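Local coordinates for ribonucleoside-diphosphate reductase (Sulfolobus acidocaldarius DSM 639, PDB 6QRZ), which is an R2-like ligand-binding oxidase of the ferritin-like superfamily with a manganese/iron cofactor, from a family that also includes small subunits of ribonucleotide reductase, at residues 81-89 / 197-207. Residues are numbered along the deposited sequence; the frame is centred on the assembly and turned at random.
Sequences YLLNIVSLF and AESGYKTFKHI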
ATOM      1  N   TYR A  81      15.680  21.306  18.360  1.00 62.41           N
ATOM      2  CA  TYR A  81      16.322  20.532  17.301  1.00 61.45           C
ATOM      3  C   TYR A  81      15.679  19.160  17.152  1.00 62.07           C
ATOM      4  O   TYR A  81      15.526  18.660  16.032  1.00 61.51           O
ATOM      5  CB  TYR A  81      17.817  20.397  17.580  1.00 61.52           C
ATOM      6  CG  TYR A  81      18.554  19.559  16.560  1.00 60.78           C
ATOM      7  CD1 TYR A  81      18.886  20.079  15.315  1.00 61.00           C
ATOM      8  CD2 TYR A  81      18.923  18.250  16.841  1.00 63.40           C
ATOM      9  CE1 TYR A  81      19.560  19.318  14.378  1.00 63.90           C
ATOM     10  CE2 TYR A  81      19.597  17.481  15.911  1.00 62.45           C
ATOM     11  CZ  TYR A  81      19.913  18.020  14.682  1.00 65.31           C
ATOM     12  OH  TYR A  81      20.585  17.260  13.752  1.00 67.22           O
ATOM     13  N   LEU A  82      15.303  18.531  18.269  1.00 65.68           N
ATOM     14  CA  LEU A  82      14.623  17.241  18.197  1.00 65.75           C
ATOM     15  C   LEU A  82      13.285  17.372  17.484  1.00 66.26           C
ATOM     16  O   LEU A  82      12.946  16.550  16.626  1.00 66.64           O
ATOM     17  CB  LEU A  82      14.440  16.666  19.602  1.00 47.34           C
ATOM     18  CG  LEU A  82      13.959  15.216  19.733  1.00 47.34           C
ATOM     19  CD1 LEU A  82      14.593  14.561  20.947  1.00 47.34           C
ATOM     20  CD2 LEU A  82      12.441  15.140  19.828  1.00 47.34           C
ATOM     21  N   LEU A  83      12.511  18.408  17.822  1.00 62.03           N
ATOM     22  CA  LEU A  83      11.262  18.657  17.112  1.00 60.97           C
ATOM     23  C   LEU A  83      11.517  19.001  15.651  1.00 60.36           C
ATOM     24  O   LEU A  83      10.672  18.726  14.792  1.00 58.46           O
ATOM     25  CB  LEU A  83      10.485  19.780  17.798  1.00 47.14           C
ATOM     26  CG  LEU A  83       9.122  20.157  17.217  1.00 47.14           C
ATOM     27  CD1 LEU A  83       8.179  18.966  17.253  1.00 47.14           C
ATOM     28  CD2 LEU A  83       8.531  21.339  17.969  1.00 47.14           C
ATOM     29  N   ASN A  84      12.673  19.596  15.349  1.00 59.17           N
ATOM     30  CA  ASN A  84      12.997  19.935  13.969  1.00 59.61           C
ATOM     31  C   ASN A  84      13.223  18.680  13.135  1.00 59.94           C
ATOM     32  O   ASN A  84      12.607  18.509  12.076  1.00 59.17           O
ATOM     33  CB  ASN A  84      14.229  20.842  13.931  1.00 46.89           C
ATOM     34  CG  ASN A  84      14.564  21.317  12.530  1.00 46.89           C
ATOM     35  OD1 ASN A  84      13.755  21.202  11.611  1.00 46.89           O
ATOM     36  ND2 ASN A  84      15.762  21.866  12.364  1.00 46.89           N
ATOM     37  N   ILE A  85      14.097  17.786  13.602  1.00 59.15           N
ATOM     38  CA  ILE A  85      14.417  16.592  12.827  1.00 58.92           C
ATOM     39  C   ILE A  85      13.238  15.626  12.793  1.00 59.38           C
ATOM     40  O   ILE A  85      13.089  14.854  11.838  1.00 59.26           O
ATOM     41  CB  ILE A  85      15.689  15.925  13.382  1.00 48.84           C
ATOM     42  CG1 ILE A  85      15.530  15.619  14.873  1.00 48.84           C
ATOM     43  CG2 ILE A  85      16.901  16.815  13.143  1.00 48.84           C
ATOM     44  CD1 ILE A  85      16.812  15.178  15.546  1.00 48.84           C
ATOM     45  N   VAL A  86      12.385  15.644  13.819  1.00 54.69           N
ATOM     46  CA  VAL A  86      11.167  14.843  13.775  1.00 54.21           C
ATOM     47  C   VAL A  86      10.179  15.440  12.779  1.00 53.76           C
ATOM     48  O   VAL A  86       9.495  14.713  12.048  1.00 54.46           O
ATOM     49  CB  VAL A  86      10.556  14.715  15.183  1.00 44.56           C
ATOM     50  CG1 VAL A  86       9.140  14.167  15.110  1.00 44.56           C
ATOM     51  CG2 VAL A  86      11.422  13.815  16.051  1.00 44.56           C
ATOM     52  N   SER A  87      10.099  16.771  12.724  1.00 50.27           N
ATOM     53  CA  SER A  87       9.248  17.423  11.734  1.00 48.98           C
ATOM     54  C   SER A  87       9.733  17.161  10.316  1.00 50.10           C
ATOM     55  O   SER A  87       8.938  17.213   9.371  1.00 48.09           O
ATOM     56  CB  SER A  87       9.188  18.928  11.996  1.00 48.65           C
ATOM     57  OG  SER A  87       8.762  19.202  13.318  1.00 50.44           O
ATOM     58  N   LEU A  88      11.028  16.885  10.144  1.00 48.92           N
ATOM     59  CA  LEU A  88      11.551  16.600   8.813  1.00 48.80           C
ATOM     60  C   LEU A  88      11.087  15.234   8.322  1.00 48.26           C
ATOM     61  O   LEU A  88      10.611  15.099   7.190  1.00 47.78           O
ATOM     62  CB  LEU A  88      13.077  16.684   8.818  1.00 40.10           C
ATOM     63  CG  LEU A  88      13.665  18.068   9.093  1.00 40.10           C
ATOM     64  CD1 LEU A  88      15.185  18.026   9.045  1.00 40.10           C
ATOM     65  CD2 LEU A  88      13.117  19.088   8.108  1.00 40.10           C
ATOM     66  N   PHE A  89      11.217  14.206   9.162  1.00 42.57           N
ATOM     67  CA  PHE A  89      10.771  12.875   8.763  1.00 44.03           C
ATOM     68  C   PHE A  89       9.260  12.841   8.564  1.00 43.39           C
ATOM     69  O   PHE A  89       8.774  12.406   7.515  1.00 43.38           O
ATOM     70  CB  PHE A  89      11.207  11.839   9.798  1.00 44.52           C
ATOM     71  CG  PHE A  89      12.661  11.473   9.711  1.00 44.32           C
ATOM     72  CD1 PHE A  89      13.107  10.580   8.749  1.00 43.41           C
ATOM     73  CD2 PHE A  89      13.582  12.016  10.591  1.00 43.20           C
ATOM     74  CE1 PHE A  89      14.444  10.241   8.666  1.00 43.85           C
ATOM     75  CE2 PHE A  89      14.921  11.680  10.513  1.00 43.48           C
ATOM     76  CZ  PHE A  89      15.351  10.791   9.549  1.00 44.59           C
ATOM     77  N   ALA A 197      17.430  10.134   4.870  1.00 44.29           N
ATOM     78  CA  ALA A 197      16.748   9.433   5.953  1.00 44.90           C
ATOM     79  C   ALA A 197      17.729   8.696   6.854  1.00 43.43           C
ATOM     80  O   ALA A 197      17.503   8.595   8.065  1.00 42.67           O
ATOM     81  CB  ALA A 197      15.716   8.457   5.388  1.00 46.20           C
ATOM     82  N   GLU A 198      18.822   8.179   6.289  1.00 49.10           N
ATOM     83  CA  GLU A 198      19.800   7.464   7.100  1.00 48.60           C
ATOM     84  C   GLU A 198      20.630   8.415   7.954  1.00 49.68           C
ATOM     85  O   GLU A 198      21.045   8.050   9.059  1.00 49.55           O
ATOM     86  CB  GLU A 198      20.706   6.618   6.202  1.00 46.40           C
ATOM     87  CG  GLU A 198      21.691   5.736   6.956  1.00 46.40           C
ATOM     88  CD  GLU A 198      21.007   4.659   7.775  1.00 46.40           C
ATOM     89  OE1 GLU A 198      19.898   4.228   7.392  1.00 46.40           O
ATOM     90  OE2 GLU A 198      21.579   4.245   8.806  1.00 46.40           O
ATOM     91  N   SER A 199      20.879   9.634   7.464  1.00 44.12           N
ATOM     92  CA  SER A 199      21.614  10.610   8.263  1.00 43.78           C
ATOM     93  C   SER A 199      20.838  10.984   9.519  1.00 44.59           C
ATOM     94  O   SER A 199      21.419  11.114  10.603  1.00 43.58           O
ATOM     95  CB  SER A 199      21.918  11.854   7.429  1.00 45.68           C
ATOM     96  OG  SER A 199      22.757  11.541   6.331  1.00 44.12           O
ATOM     97  N   GLY A 200      19.520  11.158   9.394  1.00 41.61           N
ATOM     98  CA  GLY A 200      18.703  11.418  10.565  1.00 42.51           C
ATOM     99  C   GLY A 200      18.663  10.252  11.529  1.00 41.82           C
ATOM    100  O   GLY A 200      18.485  10.444  12.735  1.00 42.15           O
ATOM    101  N   TYR A 201      18.825   9.029  11.017  1.00 42.44           N
ATOM    102  CA  TYR A 201      18.895   7.867  11.896  1.00 42.59           C
ATOM    103  C   TYR A 201      20.208   7.847  12.668  1.00 42.74           C
ATOM    104  O   TYR A 201      20.226   7.543  13.866  1.00 42.45           O
ATOM    105  CB  TYR A 201      18.723   6.581  11.090  1.00 42.97           C
ATOM    106  CG  TYR A 201      17.404   6.487  10.356  1.00 45.27           C
ATOM    107  CD1 TYR A 201      16.297   7.207  10.785  1.00 43.75           C
ATOM    108  CD2 TYR A 201      17.265   5.679   9.236  1.00 49.38           C
ATOM    109  CE1 TYR A 201      15.092   7.128  10.119  1.00 43.65           C
ATOM    110  CE2 TYR A 201      16.062   5.593   8.563  1.00 48.59           C
ATOM    111  CZ  TYR A 201      14.979   6.321   9.010  1.00 47.38           C
ATOM    112  OH  TYR A 201      13.777   6.243   8.346  1.00 48.39           O
ATOM    113  N   LYS A 202      21.318   8.165  11.996  1.00 47.60           N
ATOM    114  CA  LYS A 202      22.582   8.323  12.704  1.00 48.00           C
ATOM    115  C   LYS A 202      22.531   9.509  13.656  1.00 49.07           C
ATOM    116  O   LYS A 202      23.131   9.463  14.735  1.00 47.81           O
ATOM    117  CB  LYS A 202      23.730   8.485  11.707  1.00 43.48           C
ATOM    118  CG  LYS A 202      23.848   7.345  10.707  1.00 43.48           C
ATOM    119  CD  LYS A 202      24.178   6.026  11.391  1.00 43.48           C
ATOM    120  CE  LYS A 202      25.574   6.042  11.994  1.00 43.48           C
ATOM    121  NZ  LYS A 202      25.951   4.716  12.557  1.00 43.48           N
ATOM    122  N   THR A 203      21.824  10.576  13.276  1.00 45.64           N
ATOM    123  CA  THR A 203      21.573  11.665  14.214  1.00 45.74           C
ATOM    124  C   THR A 203      20.729  11.183  15.386  1.00 44.36           C
ATOM    125  O   THR A 203      20.991  11.542  16.540  1.00 44.55           O
ATOM    126  CB  THR A 203      20.887  12.831  13.500  1.00 41.98           C
ATOM    127  OG1 THR A 203      21.718  13.295  12.430  1.00 41.98           O
ATOM    128  CG2 THR A 203      20.633  13.975  14.469  1.00 41.98           C
ATOM    129  N   PHE A 204      19.715  10.358  15.110  1.00 47.28           N
ATOM    130  CA  PHE A 204      18.958   9.732  16.188  1.00 48.18           C
ATOM    131  C   PHE A 204      19.816   8.755  16.985  1.00 48.62           C
ATOM    132  O   PHE A 204      19.530   8.497  18.159  1.00 48.35           O
ATOM    133  CB  PHE A 204      17.731   9.013  15.626  1.00 39.80           C
ATOM    134  CG  PHE A 204      16.595   9.930  15.267  1.00 39.80           C
ATOM    135  CD1 PHE A 204      16.419  11.134  15.928  1.00 39.80           C
ATOM    136  CD2 PHE A 204      15.702   9.584  14.266  1.00 39.80           C
ATOM    137  CE1 PHE A 204      15.372  11.976  15.596  1.00 39.80           C
ATOM    138  CE2 PHE A 204      14.656  10.421  13.929  1.00 39.80           C
ATOM    139  CZ  PHE A 204      14.489  11.619  14.594  1.00 39.80           C
ATOM    140  N   LYS A 205      20.861   8.203  16.366  1.00 55.73           N
ATOM    141  CA  LYS A 205      21.718   7.246  17.060  1.00 57.03           C
ATOM    142  C   LYS A 205      22.519   7.918  18.170  1.00 57.25           C
ATOM    143  O   LYS A 205      22.693   7.345  19.253  1.00 57.66           O
ATOM    144  CB  LYS A 205      22.650   6.564  16.058  1.00 47.48           C
ATOM    145  CG  LYS A 205      23.649   5.601  16.677  1.00 47.48           C
ATOM    146  CD  LYS A 205      24.559   5.003  15.617  1.00 47.48           C
ATOM    147  CE  LYS A 205      25.559   4.032  16.225  1.00 47.48           C
ATOM    148  NZ  LYS A 205      24.891   2.863  16.862  1.00 47.48           N
ATOM    149  N   HIS A 206      23.010   9.134  17.926  1.00 61.73           N
ATOM    150  CA  HIS A 206      23.800   9.855  18.916  1.00 61.84           C
ATOM    151  C   HIS A 206      22.945  10.605  19.928  1.00 61.45           C
ATOM    152  O   HIS A 206      23.468  11.022  20.968  1.00 62.20           O
ATOM    153  CB  HIS A 206      24.754  10.831  18.220  1.00 51.71           C
ATOM    154  CG  HIS A 206      25.717  10.167  17.285  1.00 51.71           C
ATOM    155  ND1 HIS A 206      26.749   9.367  17.725  1.00 51.71           N
ATOM    156  CD2 HIS A 206      25.807  10.187  15.934  1.00 51.71           C
ATOM    157  CE1 HIS A 206      27.431   8.919  16.686  1.00 51.71           C
ATOM    158  NE2 HIS A 206      26.878   9.401  15.587  1.00 51.71           N
ATOM    159  N   ILE A 207      21.656  10.789  19.657  1.00 53.04           N
ATOM    160  CA  ILE A 207      20.773  11.473  20.598  1.00 52.83           C
ATOM    161  C   ILE A 207      20.208  10.506  21.629  1.00 52.51           C
ATOM    162  O   ILE A 207      20.129  10.833  22.817  1.00 52.86           O
ATOM    163  CB  ILE A 207      19.650  12.201  19.832  1.00 52.95           C
ATOM    164  CG1 ILE A 207      20.218  13.386  19.047  1.00 53.67           C
ATOM    165  CG2 ILE A 207      18.550  12.662  20.783  1.00 53.42           C
ATOM    166  CD1 ILE A 207      19.177  14.144  18.248  1.00 54.33           C
TER
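F89 sits as a knob in the hole formed by A197, G200, Y201 and F204, joining two near-antiparallel helices (149° between their directions) of the ferritin-like, R2-type helical fold. G200 has no side chain where the F89 ring lies, and the ring edge reaches the backbone: CZ of F89 lies 3.4 Å from O of A197 and 3.6 Å from CA of G200. Its ring is nearly parallel to that of Y201 (7°) but slid aside, the centroids 5.2 Å apart, so overlap is slight. The F204 ring is tilted 30° from that of F89 and is likewise slid aside; it also receives I85, whose CD1 comes within 3.5 Å of F204 CE1. The aromatic cluster of F89, Y201 and F204 approaches the metal site, since the side chain of Y201 lies about 4 Å from the manganese ion at its nearest atoms and touches the ligand E228. Packing is looser toward Y81 and L82, which bury 34 and 25 Å² against the other helix where F89 buries 106 Å². Buried L82 keeps its CD1 4.4 Å from I207 CG2, while partly exposed Y81 leans on P276 and meets T203 through its hydroxyl end and ring edge. There T203 turns its hydroxyl back to the carbonyl of S199, leaving its methyl CG2 near the plane of the tyrosine ring, beside Y81 OH.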